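Local atomic coordinates of ABC transporter periplasmic-binding protein YtfQ (PDB entry 6HB0), a protein that probably binds a sugar such as L-arabinofuranose as the solute-binding component of a mycobacterial ABC transporter. Residues F126-R131 / T290-F295; G134-D139 / K238-D243; T167-G172 / V210-N215. All blocks are in the same frame, centred on the assembly; numbering follows the deposited sequence.

Contact 1. Residues F126-R131 / T290-F295; sequences FIEEGR and TPDEAF. With ZN (zinc ion), chain F.
Glu128, in the first turn of helix 126-140, faces Asp292, which begins the extended run 292-295, and their CA atoms stand 9.7 Å apart. The helical turn is already regular, Gly130 N bonding to Phe126 O at 3.2 Å, while residues 290-291 lead in as loop to an edge strand that pairs antiparallel with strand 259-263. No hydrogen bond joins the two backbones; what spans the gap is a pair of carboxylates converging from opposite directions on a zinc ion. Glu128 sends its CG anti to the backbone N (chi1 173°) and then bends at chi2 (-122°), which brings OE2 to 2.0 Å from the zinc. Asp292 OD1 binds the zinc at 1.9 Å. In each carboxylate the second oxygen stands farther off, Glu128 OE1 being 2.9 Å from the metal, and the two carboxylate planes are turned 73° apart. Cys263 SG and a water complete four ligands. That water, 2.0 Å from the zinc, also donates to Thr290 O at 2.6 Å, tying the loop before the strand into the second shell. Glu128 OE1 has its own partner, a salt bridge to Arg132 one turn along the helix. The example illustrates how a metal makes a like-charged pair workable: Glu128 OE1 and Asp292 OD1 lie 3.3 Å apart, both acceptors, and the zinc and Arg132 would together offset their repulsion. The small, surface-lying contact therefore rests on coordination rather than on packing, and the bound water is probably polarised by the metal.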
ATOM      1  N   PHE A 126       4.255  -4.645   1.522  1.00 24.12           N
ATOM      2  CA  PHE A 126       3.471  -5.508   0.650  1.00 25.03           C
ATOM      3  C   PHE A 126       3.560  -6.989   1.014  1.00 23.42           C
ATOM      4  O   PHE A 126       2.613  -7.742   0.751  1.00 29.02           O
ATOM      5  CB  PHE A 126       3.939  -5.338  -0.781  1.00 27.04           C
ATOM      6  CG  PHE A 126       3.845  -3.931  -1.286  1.00 29.93           C
ATOM      7  CD1 PHE A 126       2.678  -3.191  -1.132  1.00 33.87           C
ATOM      8  CD2 PHE A 126       4.935  -3.335  -1.918  1.00 36.66           C
ATOM      9  CE1 PHE A 126       2.580  -1.911  -1.621  1.00 34.45           C
ATOM     10  CE2 PHE A 126       4.860  -2.039  -2.374  1.00 35.66           C
ATOM     11  CZ  PHE A 126       3.673  -1.346  -2.249  1.00 36.83           C
ATOM     12  N   ILE A 127       4.677  -7.418   1.590  1.00 24.33           N
ATOM     13  CA  ILE A 127       4.808  -8.802   2.050  1.00 25.06           C
ATOM     14  C   ILE A 127       3.769  -9.017   3.132  1.00 25.36           C
ATOM     15  O   ILE A 127       3.048  -9.979   3.119  1.00 24.80           O
ATOM     16  CB  ILE A 127       6.219  -9.113   2.589  1.00 28.70           C
ATOM     17  CG1 ILE A 127       7.257  -9.015   1.480  1.00 32.44           C
ATOM     18  CG2 ILE A 127       6.225 -10.484   3.275  1.00 29.26           C
ATOM     19  CD1 ILE A 127       8.669  -9.203   1.946  1.00 34.44           C
ATOM     20  N   GLU A 128       3.699  -8.076   4.071  1.00 26.89           N
ATOM     21  CA  GLU A 128       2.724  -8.135   5.147  1.00 25.29           C
ATOM     22  C   GLU A 128       1.296  -8.241   4.610  1.00 25.38           C
ATOM     23  O   GLU A 128       0.499  -9.001   5.145  1.00 25.70           O
ATOM     24  CB  GLU A 128       2.913  -6.928   6.063  1.00 27.86           C
ATOM     25  CG  GLU A 128       1.873  -6.737   7.143  1.00 28.25           C
ATOM     26  CD  GLU A 128       1.213  -5.374   6.998  1.00 28.18           C
ATOM     27  OE1 GLU A 128       0.118  -5.296   6.373  1.00 29.39           O
ATOM     28  OE2 GLU A 128       1.843  -4.355   7.413  1.00 28.18           O
ATOM     29  N   GLU A 129       0.944  -7.506   3.560  1.00 24.26           N
ATOM     30  CA  GLU A 129      -0.373  -7.645   2.940  1.00 26.89           C
ATOM     31  C   GLU A 129      -0.677  -9.070   2.499  1.00 25.20           C
ATOM     32  O   GLU A 129      -1.727  -9.614   2.820  1.00 25.74           O
ATOM     33  CB  GLU A 129      -0.575  -6.715   1.714  1.00 25.17           C
ATOM     34  CG  GLU A 129      -0.678  -5.223   2.103  1.00 28.56           C
ATOM     35  CD  GLU A 129      -0.804  -4.296   0.886  1.00 28.46           C
ATOM     36  OE1 GLU A 129      -0.103  -4.569  -0.141  1.00 26.76           O
ATOM     37  OE2 GLU A 129      -1.596  -3.292   0.976  1.00 25.15           O
ATOM     38  N   GLY A 130       0.242  -9.651   1.738  1.00 25.07           N
ATOM     39  CA  GLY A 130       0.069 -11.018   1.295  1.00 26.49           C
ATOM     40  C   GLY A 130      -0.016 -11.943   2.478  1.00 24.97           C
ATOM     41  O   GLY A 130      -0.833 -12.808   2.503  1.00 26.33           O
ATOM     42  N   ARG A 131       0.837 -11.749   3.460  1.00 23.60           N
ATOM     43  CA  ARG A 131       0.835 -12.619   4.614  1.00 24.22           C
ATOM     44  C   ARG A 131      -0.474 -12.590   5.331  1.00 24.79           C
ATOM     45  O   ARG A 131      -0.969 -13.638   5.789  1.00 24.62           O
ATOM     46  CB  ARG A 131       1.945 -12.239   5.592  1.00 26.33           C
ATOM     47  CG  ARG A 131       2.070 -13.195   6.781  1.00 29.53           C
ATOM     48  CD  ARG A 131       3.396 -13.022   7.435  1.00 34.09           C
ATOM     49  NE  ARG A 131       3.528 -13.844   8.617  1.00 39.24           N
ATOM     50  CZ  ARG A 131       4.616 -13.851   9.401  1.00 44.20           C
ATOM     51  NH1 ARG A 131       5.683 -13.079   9.136  1.00 38.46           N
ATOM     52  NH2 ARG A 131       4.621 -14.626  10.474  1.00 47.28           N
ATOM     53  N   THR A 290       3.244   1.911   8.795  1.00 27.98           N
ATOM     54  CA  THR A 290       2.004   2.563   8.456  1.00 29.64           C
ATOM     55  C   THR A 290       0.871   1.761   9.092  1.00 31.84           C
ATOM     56  O   THR A 290       1.041   0.603   9.407  1.00 32.48           O
ATOM     57  CB  THR A 290       1.807   2.642   6.947  1.00 32.59           C
ATOM     58  OG1 THR A 290       1.929   1.338   6.375  1.00 34.87           O
ATOM     59  CG2 THR A 290       2.843   3.568   6.328  1.00 32.91           C
ATOM     60  N   PRO A 291      -0.306   2.370   9.251  1.00 30.66           N
ATOM     61  CA  PRO A 291      -1.454   1.600   9.674  1.00 27.53           C
ATOM     62  C   PRO A 291      -2.013   0.615   8.650  1.00 26.51           C
ATOM     63  O   PRO A 291      -1.771   0.733   7.450  1.00 25.98           O
ATOM     64  CB  PRO A 291      -2.522   2.686   9.978  1.00 27.14           C
ATOM     65  CG  PRO A 291      -1.939   3.971   9.602  1.00 30.36           C
ATOM     66  CD  PRO A 291      -0.635   3.773   8.942  1.00 30.53           C
ATOM     67  N   ASP A 292      -2.820  -0.315   9.146  1.00 25.15           N
ATOM     68  CA  ASP A 292      -3.469  -1.323   8.362  1.00 25.34           C
ATOM     69  C   ASP A 292      -4.965  -1.229   8.383  1.00 28.73           C
ATOM     70  O   ASP A 292      -5.553  -0.657   9.304  1.00 26.02           O
ATOM     71  CB  ASP A 292      -3.050  -2.694   8.919  1.00 26.43           C
ATOM     72  CG  ASP A 292      -1.578  -2.998   8.704  1.00 25.87           C
ATOM     73  OD1 ASP A 292      -0.999  -2.483   7.713  1.00 24.63           O
ATOM     74  OD2 ASP A 292      -1.013  -3.787   9.496  1.00 26.06           O
ATOM     75  N   GLU A 293      -5.593  -1.823   7.371  1.00 26.85           N
ATOM     76  CA  GLU A 293      -7.025  -2.012   7.297  1.00 25.13           C
ATOM     77  C   GLU A 293      -7.304  -3.464   6.974  1.00 28.56           C
ATOM     78  O   GLU A 293      -6.491  -4.148   6.294  1.00 26.48           O
ATOM     79  CB  GLU A 293      -7.664  -1.150   6.217  1.00 26.35           C
ATOM     80  CG  GLU A 293      -7.455   0.341   6.441  1.00 28.93           C
ATOM     81  CD  GLU A 293      -8.052   1.239   5.356  1.00 27.51           C
ATOM     82  OE1 GLU A 293      -9.214   1.036   4.981  1.00 30.45           O
ATOM     83  OE2 GLU A 293      -7.386   2.210   4.957  1.00 33.72           O
ATOM     84  N   ALA A 294      -8.450  -3.959   7.431  1.00 25.64           N
ATOM     85  CA  ALA A 294      -8.922  -5.313   7.076  1.00 27.09           C
ATOM     86  C   ALA A 294     -10.432  -5.315   7.258  1.00 30.35           C
ATOM     87  O   ALA A 294     -10.915  -4.732   8.200  1.00 27.47           O
ATOM     88  CB  ALA A 294      -8.317  -6.346   7.955  1.00 30.44           C
ATOM     89  N   PHE A 295     -11.164  -5.948   6.360  1.00 27.17           N
ATOM     90  CA  PHE A 295     -12.601  -6.036   6.495  1.00 28.69           C
ATOM     91  C   PHE A 295     -13.092  -7.395   6.080  1.00 28.78           C
ATOM     92  O   PHE A 295     -12.682  -7.927   5.044  1.00 25.61           O
ATOM     93  CB  PHE A 295     -13.249  -5.020   5.567  1.00 30.04           C
ATOM     94  CG  PHE A 295     -12.882  -3.615   5.890  1.00 31.39           C
ATOM     95  CD1 PHE A 295     -13.556  -2.941   6.898  1.00 29.81           C
ATOM     96  CD2 PHE A 295     -11.827  -2.972   5.230  1.00 32.77           C
ATOM     97  CE1 PHE A 295     -13.220  -1.643   7.222  1.00 35.21           C
ATOM     98  CE2 PHE A 295     -11.490  -1.673   5.553  1.00 35.03           C
ATOM     99  CZ  PHE A 295     -12.196  -1.002   6.548  1.00 32.81           C
TER
HETATM  100 ZN    ZN F 404       0.853  -2.658   7.218  1.00 27.55          ZN
HETATM  101  O   HOH W   1       1.941  -1.726   8.646  1.00 27.60           O

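Contact 2. Residues G134-D139 / K238-D243; sequences GQWVAD and KIVAVD
Trp136 and Val240 carry this helix-to-sheet contact, in which the short axes of helix 134-139 and strand 238-242 approach to 9.5 Å and run nearly antiparallel, at 155°. With CG anti to the backbone N (chi1 174°) and the indole plane turned roughly perpendicular by chi2, Trp136 extends its six-membered ring along the strand. Its CE3 lies 4.0 Å from Val240 CB; the approach is oblique, and the indole and the valine lie alongside one another, pointing opposite ways. Val240 has CG1 between its backbone N and carbonyl carbon, the crowded position (chi1 53°), which turns that methyl to Val137 and leaves CG2 beside the indole. Val240 CG1 reaches Val137 CG2 at 3.9 Å, the two valines crossing at about a right angle. At the start of the strand Lys238 adds only its aliphatic chain, CD lying 4.4 Å from Trp136 CH2, and its amino end leads away from the helix. The atoms that meet are all carbons, and no hydrogen bond crosses. Strand 238-242 runs between parallel strands 210-213 and 259-263, and helix 126-140 packs on this sheet: Trp136 stacks on Tyr259 of one neighbour, whereas Val137 leans on Phe169 of helix 160-173.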
ATOM      1  N   GLY A 134      -3.034 -14.564   3.384  1.00 24.40           N
ATOM      2  CA  GLY A 134      -2.766 -16.000   3.569  1.00 27.80           C
ATOM      3  C   GLY A 134      -3.215 -16.510   4.926  1.00 28.00           C
ATOM      4  O   GLY A 134      -3.856 -17.572   5.038  1.00 24.87           O
ATOM      5  N   GLN A 135      -2.953 -15.708   5.938  1.00 24.65           N
ATOM      6  CA  GLN A 135      -3.265 -16.079   7.279  1.00 28.46           C
ATOM      7  C   GLN A 135      -4.777 -16.143   7.494  1.00 27.82           C
ATOM      8  O   GLN A 135      -5.262 -16.971   8.259  1.00 28.41           O
ATOM      9  CB  GLN A 135      -2.579 -15.108   8.250  1.00 31.00           C
ATOM     10  CG  GLN A 135      -2.799 -15.406   9.719  1.00 38.04           C
ATOM     11  CD  GLN A 135      -2.256 -16.777  10.085  1.00 44.49           C
ATOM     12  OE1 GLN A 135      -1.060 -17.060   9.874  1.00 44.62           O
ATOM     13  NE2 GLN A 135      -3.137 -17.657  10.603  1.00 52.82           N
ATOM     14  N   TRP A 136      -5.537 -15.307   6.812  1.00 27.46           N
ATOM     15  CA  TRP A 136      -6.976 -15.371   6.882  1.00 27.14           C
ATOM     16  C   TRP A 136      -7.452 -16.656   6.260  1.00 28.40           C
ATOM     17  O   TRP A 136      -8.356 -17.279   6.794  1.00 26.91           O
ATOM     18  CB  TRP A 136      -7.639 -14.200   6.185  1.00 28.54           C
ATOM     19  CG  TRP A 136      -9.108 -14.272   6.110  1.00 26.57           C
ATOM     20  CD1 TRP A 136     -10.002 -13.775   7.021  1.00 28.00           C
ATOM     21  CD2 TRP A 136      -9.881 -14.866   5.059  1.00 26.99           C
ATOM     22  NE1 TRP A 136     -11.281 -14.031   6.590  1.00 28.09           N
ATOM     23  CE2 TRP A 136     -11.228 -14.701   5.395  1.00 28.63           C
ATOM     24  CE3 TRP A 136      -9.554 -15.518   3.865  1.00 29.19           C
ATOM     25  CZ2 TRP A 136     -12.259 -15.175   4.587  1.00 29.31           C
ATOM     26  CZ3 TRP A 136     -10.590 -16.022   3.068  1.00 33.24           C
ATOM     27  CH2 TRP A 136     -11.924 -15.827   3.445  1.00 30.37           C
ATOM     28  N   VAL A 137      -6.873 -17.054   5.137  1.00 27.66           N
ATOM     29  CA  VAL A 137      -7.241 -18.323   4.521  1.00 28.64           C
ATOM     30  C   VAL A 137      -6.944 -19.469   5.500  1.00 29.93           C
ATOM     31  O   VAL A 137      -7.802 -20.320   5.703  1.00 32.52           O
ATOM     32  CB  VAL A 137      -6.536 -18.584   3.190  1.00 27.46           C
ATOM     33  CG1 VAL A 137      -6.899 -19.952   2.652  1.00 32.87           C
ATOM     34  CG2 VAL A 137      -6.863 -17.486   2.188  1.00 27.35           C
ATOM     35  N   ALA A 138      -5.767 -19.479   6.089  1.00 30.58           N
ATOM     36  CA  ALA A 138      -5.415 -20.509   7.048  1.00 30.12           C
ATOM     37  C   ALA A 138      -6.379 -20.574   8.200  1.00 33.88           C
ATOM     38  O   ALA A 138      -6.813 -21.686   8.566  1.00 36.48           O
ATOM     39  CB  ALA A 138      -4.015 -20.344   7.547  1.00 30.14           C
ATOM     40  N   ASP A 139      -6.754 -19.417   8.732  1.00 37.00           N
ATOM     41  CA  ASP A 139      -7.722 -19.342   9.828  1.00 41.77           C
ATOM     42  C   ASP A 139      -9.096 -19.860   9.418  1.00 40.16           C
ATOM     43  O   ASP A 139      -9.692 -20.629  10.154  1.00 41.50           O
ATOM     44  CB  ASP A 139      -7.877 -17.910  10.373  1.00 43.82           C
ATOM     45  CG  ASP A 139      -6.642 -17.412  11.109  1.00 51.37           C
ATOM     46  OD1 ASP A 139      -5.734 -18.243  11.355  1.00 54.11           O
ATOM     47  OD2 ASP A 139      -6.571 -16.179  11.411  1.00 61.26           O
ATOM     48  N   LYS A 238     -14.639 -18.497  -2.578  1.00 30.56           N
ATOM     49  CA  LYS A 238     -14.369 -17.365  -1.730  1.00 28.92           C
ATOM     50  C   LYS A 238     -13.253 -16.518  -2.361  1.00 31.79           C
ATOM     51  O   LYS A 238     -12.403 -17.022  -3.098  1.00 29.41           O
ATOM     52  CB  LYS A 238     -13.970 -17.866  -0.369  1.00 33.58           C
ATOM     53  CG  LYS A 238     -15.126 -18.568   0.341  1.00 40.10           C
ATOM     54  CD  LYS A 238     -14.875 -18.710   1.838  1.00 48.82           C
ATOM     55  CE  LYS A 238     -16.053 -19.334   2.593  1.00 54.79           C
ATOM     56  NZ  LYS A 238     -17.336 -19.408   1.837  1.00 56.78           N
ATOM     57  N   ILE A 239     -13.282 -15.220  -2.083  1.00 28.19           N
ATOM     58  CA  ILE A 239     -12.324 -14.288  -2.653  1.00 27.86           C
ATOM     59  C   ILE A 239     -11.718 -13.475  -1.519  1.00 27.79           C
ATOM     60  O   ILE A 239     -12.451 -12.864  -0.683  1.00 26.13           O
ATOM     61  CB  ILE A 239     -13.002 -13.351  -3.631  1.00 27.17           C
ATOM     62  CG1 ILE A 239     -13.547 -14.130  -4.814  1.00 28.68           C
ATOM     63  CG2 ILE A 239     -12.007 -12.308  -4.120  1.00 30.42           C
ATOM     64  CD1 ILE A 239     -14.349 -13.310  -5.766  1.00 31.00           C
ATOM     65  N   VAL A 240     -10.403 -13.531  -1.424  1.00 24.53           N
ATOM     66  CA  VAL A 240      -9.667 -12.682  -0.483  1.00 25.15           C
ATOM     67  C   VAL A 240      -8.801 -11.758  -1.353  1.00 28.42           C
ATOM     68  O   VAL A 240      -8.148 -12.238  -2.305  1.00 24.65           O
ATOM     69  CB  VAL A 240      -8.872 -13.467   0.553  1.00 26.70           C
ATOM     70  CG1 VAL A 240      -7.955 -14.508  -0.074  1.00 30.81           C
ATOM     71  CG2 VAL A 240      -8.049 -12.552   1.448  1.00 27.92           C
ATOM     72  N   ALA A 241      -8.849 -10.445  -1.091  1.00 25.11           N
ATOM     73  CA  ALA A 241      -8.158  -9.452  -1.954  1.00 24.19           C
ATOM     74  C   ALA A 241      -7.395  -8.434  -1.180  1.00 26.50           C
ATOM     75  O   ALA A 241      -7.633  -8.226  -0.008  1.00 25.84           O
ATOM     76  CB  ALA A 241      -9.126  -8.797  -2.891  1.00 26.01           C
ATOM     77  N   VAL A 242      -6.444  -7.791  -1.838  1.00 28.16           N
ATOM     78  CA  VAL A 242      -5.775  -6.631  -1.301  1.00 26.37           C
ATOM     79  C   VAL A 242      -6.381  -5.367  -1.886  1.00 28.79           C
ATOM     80  O   VAL A 242      -6.730  -5.334  -3.048  1.00 28.13           O
ATOM     81  CB  VAL A 242      -4.285  -6.706  -1.623  1.00 27.93           C
ATOM     82  CG1 VAL A 242      -3.547  -5.536  -0.996  1.00 29.69           C
ATOM     83  CG2 VAL A 242      -3.702  -8.043  -1.147  1.00 29.84           C
ATOM     84  N   ASP A 243      -6.477  -4.320  -1.057  1.00 32.21           N
ATOM     85  CA  ASP A 243      -6.898  -2.931  -1.413  1.00 32.79           C
ATOM     86  C   ASP A 243      -8.342  -2.672  -0.930  1.00 34.53           C
ATOM     87  O   ASP A 243      -9.317  -3.194  -1.471  1.00 35.74           O
ATOM     88  CB  ASP A 243      -6.845  -2.577  -2.898  1.00 37.87           C
ATOM     89  CG  ASP A 243      -5.464  -2.597  -3.512  1.00 39.95           C
ATOM     90  OD1 ASP A 243      -4.437  -2.428  -2.843  1.00 41.64           O
ATOM     91  OD2 ASP A 243      -5.450  -2.754  -4.735  1.00 50.44           O
TER

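Contact 3. Residues T167-G172 / V210-N215; sequences TGFAEG and VVFAQN
Phe169 of helix 160-173 and Phe212 of strand 210-213 lay their rings face to face in an offset stack, with centroids 4.2 Å apart and planes only 6° from parallel. Each ring sits over one face of the other, displaced toward the rim, and the closest atoms are Phe169 CD1 and Phe212 CD2 at 3.4 Å. Since the two chains reach in from opposite ends, the overlap continues beyond the rings at both ends. Phe212 CB stands over the Phe169 ring as a CH-pi donor, 4.0 Å from its centroid, and Phe169 CB lies 3.6 Å from Phe212 CE2. Both have CG anti to the backbone N (chi1 -172° and 169°), which sends each ring off its own backbone to lie flat against the other. This buried pair is the whole of the tight part. The helix surface turned from the strand is looser: Ala170 is exposed, and Thr167 and Glu171 are partly so, none of them meeting residues 210-215. Beyond the strand, Gln214 bonds instead to Gln152 and Gly155 N, and Asn215 caps the following helix through Met218 N. Strand 210-213 runs parallel between strands 148-154 and 238-242, within the alpha/beta layering of a periplasmic binding protein domain. Around the stack, Phe169 rests on Ile150 of strand 148-154, Phe212 touches Val240 and Val242, and Ala133 of helix 126-140 meets both rings.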
ATOM      1  N   THR A 167       5.102 -13.594  -2.080  1.00 28.31           N
ATOM      2  CA  THR A 167       5.977 -14.074  -1.010  1.00 28.75           C
ATOM      3  C   THR A 167       5.215 -14.120   0.286  1.00 27.70           C
ATOM      4  O   THR A 167       5.207 -15.133   0.972  1.00 27.44           O
ATOM      5  CB  THR A 167       7.195 -13.169  -0.901  1.00 31.42           C
ATOM      6  OG1 THR A 167       7.931 -13.304  -2.116  1.00 35.22           O
ATOM      7  CG2 THR A 167       8.065 -13.537   0.293  1.00 34.12           C
ATOM      8  N   GLY A 168       4.502 -13.046   0.581  1.00 24.64           N
ATOM      9  CA  GLY A 168       3.742 -12.970   1.814  1.00 26.58           C
ATOM     10  C   GLY A 168       2.642 -13.965   1.902  1.00 23.26           C
ATOM     11  O   GLY A 168       2.443 -14.584   2.930  1.00 23.12           O
ATOM     12  N   PHE A 169       1.871 -14.112   0.837  1.00 24.11           N
ATOM     13  CA  PHE A 169       0.780 -15.066   0.873  1.00 23.64           C
ATOM     14  C   PHE A 169       1.284 -16.506   1.163  1.00 26.36           C
ATOM     15  O   PHE A 169       0.659 -17.253   1.919  1.00 24.58           O
ATOM     16  CB  PHE A 169      -0.042 -14.988  -0.403  1.00 24.89           C
ATOM     17  CG  PHE A 169      -1.297 -15.796  -0.374  1.00 25.67           C
ATOM     18  CD1 PHE A 169      -2.443 -15.303   0.204  1.00 26.02           C
ATOM     19  CD2 PHE A 169      -1.339 -17.039  -0.986  1.00 29.91           C
ATOM     20  CE1 PHE A 169      -3.597 -16.054   0.235  1.00 27.13           C
ATOM     21  CE2 PHE A 169      -2.505 -17.815  -0.936  1.00 28.82           C
ATOM     22  CZ  PHE A 169      -3.635 -17.301  -0.351  1.00 27.73           C
ATOM     23  N   ALA A 170       2.410 -16.860   0.561  1.00 26.28           N
ATOM     24  CA  ALA A 170       3.006 -18.182   0.728  1.00 26.57           C
ATOM     25  C   ALA A 170       3.391 -18.398   2.195  1.00 27.72           C
ATOM     26  O   ALA A 170       3.099 -19.441   2.780  1.00 29.40           O
ATOM     27  CB  ALA A 170       4.222 -18.340  -0.190  1.00 26.48           C
ATOM     28  N   GLU A 171       3.981 -17.380   2.807  1.00 27.62           N
ATOM     29  CA  GLU A 171       4.224 -17.378   4.233  1.00 28.58           C
ATOM     30  C   GLU A 171       2.935 -17.532   5.064  1.00 29.10           C
ATOM     31  O   GLU A 171       2.916 -18.280   6.017  1.00 26.82           O
ATOM     32  CB  GLU A 171       4.907 -16.095   4.684  1.00 32.07           C
ATOM     33  CG  GLU A 171       6.270 -15.787   4.092  1.00 33.54           C
ATOM     34  CD  GLU A 171       6.810 -14.407   4.496  1.00 34.11           C
ATOM     35  OE1 GLU A 171       6.112 -13.591   5.193  1.00 35.60           O
ATOM     36  OE2 GLU A 171       7.980 -14.149   4.139  1.00 33.25           O
ATOM     37  N   GLY A 172       1.877 -16.819   4.711  1.00 28.35           N
ATOM     38  CA  GLY A 172       0.662 -16.855   5.505  1.00 31.50           C
ATOM     39  C   GLY A 172      -0.080 -18.199   5.502  1.00 32.04           C
ATOM     40  O   GLY A 172      -0.757 -18.520   6.461  1.00 28.29           O
ATOM     41  N   VAL A 210     -10.795 -21.018  -3.143  1.00 30.79           N
ATOM     42  CA  VAL A 210     -10.485 -19.641  -2.808  1.00 31.80           C
ATOM     43  C   VAL A 210      -9.689 -19.015  -3.922  1.00 31.16           C
ATOM     44  O   VAL A 210      -8.811 -19.675  -4.470  1.00 29.49           O
ATOM     45  CB  VAL A 210      -9.601 -19.571  -1.557  1.00 33.65           C
ATOM     46  CG1 VAL A 210      -9.283 -18.102  -1.236  1.00 37.86           C
ATOM     47  CG2 VAL A 210     -10.280 -20.228  -0.368  1.00 37.12           C
ATOM     48  N   VAL A 211     -10.015 -17.767  -4.257  1.00 29.09           N
ATOM     49  CA  VAL A 211      -9.110 -16.928  -5.035  1.00 27.98           C
ATOM     50  C   VAL A 211      -8.453 -15.859  -4.177  1.00 27.71           C
ATOM     51  O   VAL A 211      -9.095 -15.203  -3.377  1.00 24.88           O
ATOM     52  CB  VAL A 211      -9.653 -16.446  -6.413  1.00 33.37           C
ATOM     53  CG1 VAL A 211     -11.066 -16.861  -6.686  1.00 36.66           C
ATOM     54  CG2 VAL A 211      -9.206 -15.027  -6.819  1.00 30.38           C
ATOM     55  N   PHE A 212      -7.139 -15.763  -4.275  1.00 24.93           N
ATOM     56  CA  PHE A 212      -6.411 -14.675  -3.709  1.00 23.98           C
ATOM     57  C   PHE A 212      -6.070 -13.720  -4.854  1.00 25.25           C
ATOM     58  O   PHE A 212      -5.351 -14.064  -5.786  1.00 24.41           O
ATOM     59  CB  PHE A 212      -5.155 -15.141  -3.023  1.00 24.13           C
ATOM     60  CG  PHE A 212      -4.229 -14.018  -2.645  1.00 25.82           C
ATOM     61  CD1 PHE A 212      -4.715 -12.908  -1.984  1.00 24.57           C
ATOM     62  CD2 PHE A 212      -2.888 -14.055  -2.964  1.00 25.71           C
ATOM     63  CE1 PHE A 212      -3.875 -11.860  -1.620  1.00 24.85           C
ATOM     64  CE2 PHE A 212      -2.056 -13.022  -2.602  1.00 25.14           C
ATOM     65  CZ  PHE A 212      -2.554 -11.917  -1.934  1.00 24.54           C
ATOM     66  N   ALA A 213      -6.656 -12.545  -4.792  1.00 23.07           N
ATOM     67  CA  ALA A 213      -6.466 -11.492  -5.805  1.00 25.54           C
ATOM     68  C   ALA A 213      -5.544 -10.445  -5.212  1.00 27.09           C
ATOM     69  O   ALA A 213      -5.852  -9.851  -4.186  1.00 24.69           O
ATOM     70  CB  ALA A 213      -7.783 -10.873  -6.134  1.00 24.14           C
ATOM     71  N   GLN A 214      -4.406 -10.234  -5.841  1.00 26.20           N
ATOM     72  CA  GLN A 214      -3.425  -9.311  -5.312  1.00 26.19           C
ATOM     73  C   GLN A 214      -3.827  -7.841  -5.454  1.00 25.38           C
ATOM     74  O   GLN A 214      -3.098  -7.002  -4.960  1.00 27.59           O
ATOM     75  CB  GLN A 214      -2.069  -9.512  -5.983  1.00 26.93           C
ATOM     76  CG  GLN A 214      -1.390 -10.756  -5.578  1.00 26.32           C
ATOM     77  CD  GLN A 214      -0.030 -10.871  -6.209  1.00 27.72           C
ATOM     78  OE1 GLN A 214       0.411  -9.962  -6.918  1.00 27.73           O
ATOM     79  NE2 GLN A 214       0.648 -12.009  -5.972  1.00 25.26           N
ATOM     80  N   ASN A 215      -4.937  -7.529  -6.111  1.00 25.65           N
ATOM     81  CA  ASN A 215      -5.576  -6.223  -5.961  1.00 25.63           C
ATOM     82  C   ASN A 215      -7.078  -6.325  -6.173  1.00 28.30           C
ATOM     83  O   ASN A 215      -7.594  -7.376  -6.577  1.00 25.89           O
ATOM     84  CB  ASN A 215      -4.926  -5.105  -6.829  1.00 26.30           C
ATOM     85  CG  ASN A 215      -5.408  -5.089  -8.252  1.00 29.52           C
ATOM     86  OD1 ASN A 215      -5.883  -6.107  -8.783  1.00 25.14           O
ATOM     87  ND2 ASN A 215      -5.271  -3.924  -8.900  1.00 27.51           N
TER

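The three contacts fasten two helices to one mixed sheet, contact 1 at its edge strand and contacts 2 and 3 farther in. Contacts 2 and 3 are the nearer pair, their centres about 7 Å apart, and their strands are joined by a probable hydrogen bond, Val211 N to Lys238 O at 2.8 Å. Contact 1 is centred about 11 Å from each. Helix 126-140 serves both contacts 1 and 2; between them, Glu129 CD packs on Val242 CG1 at 3.6 Å. Gly134 N of the same helix lies 3.3 Å from Phe169 CD1 of contact 3. The zinc of contact 1 thus sits at the sheet's margin, whereas contacts 2 and 3 are carried by apolar and aromatic side chains.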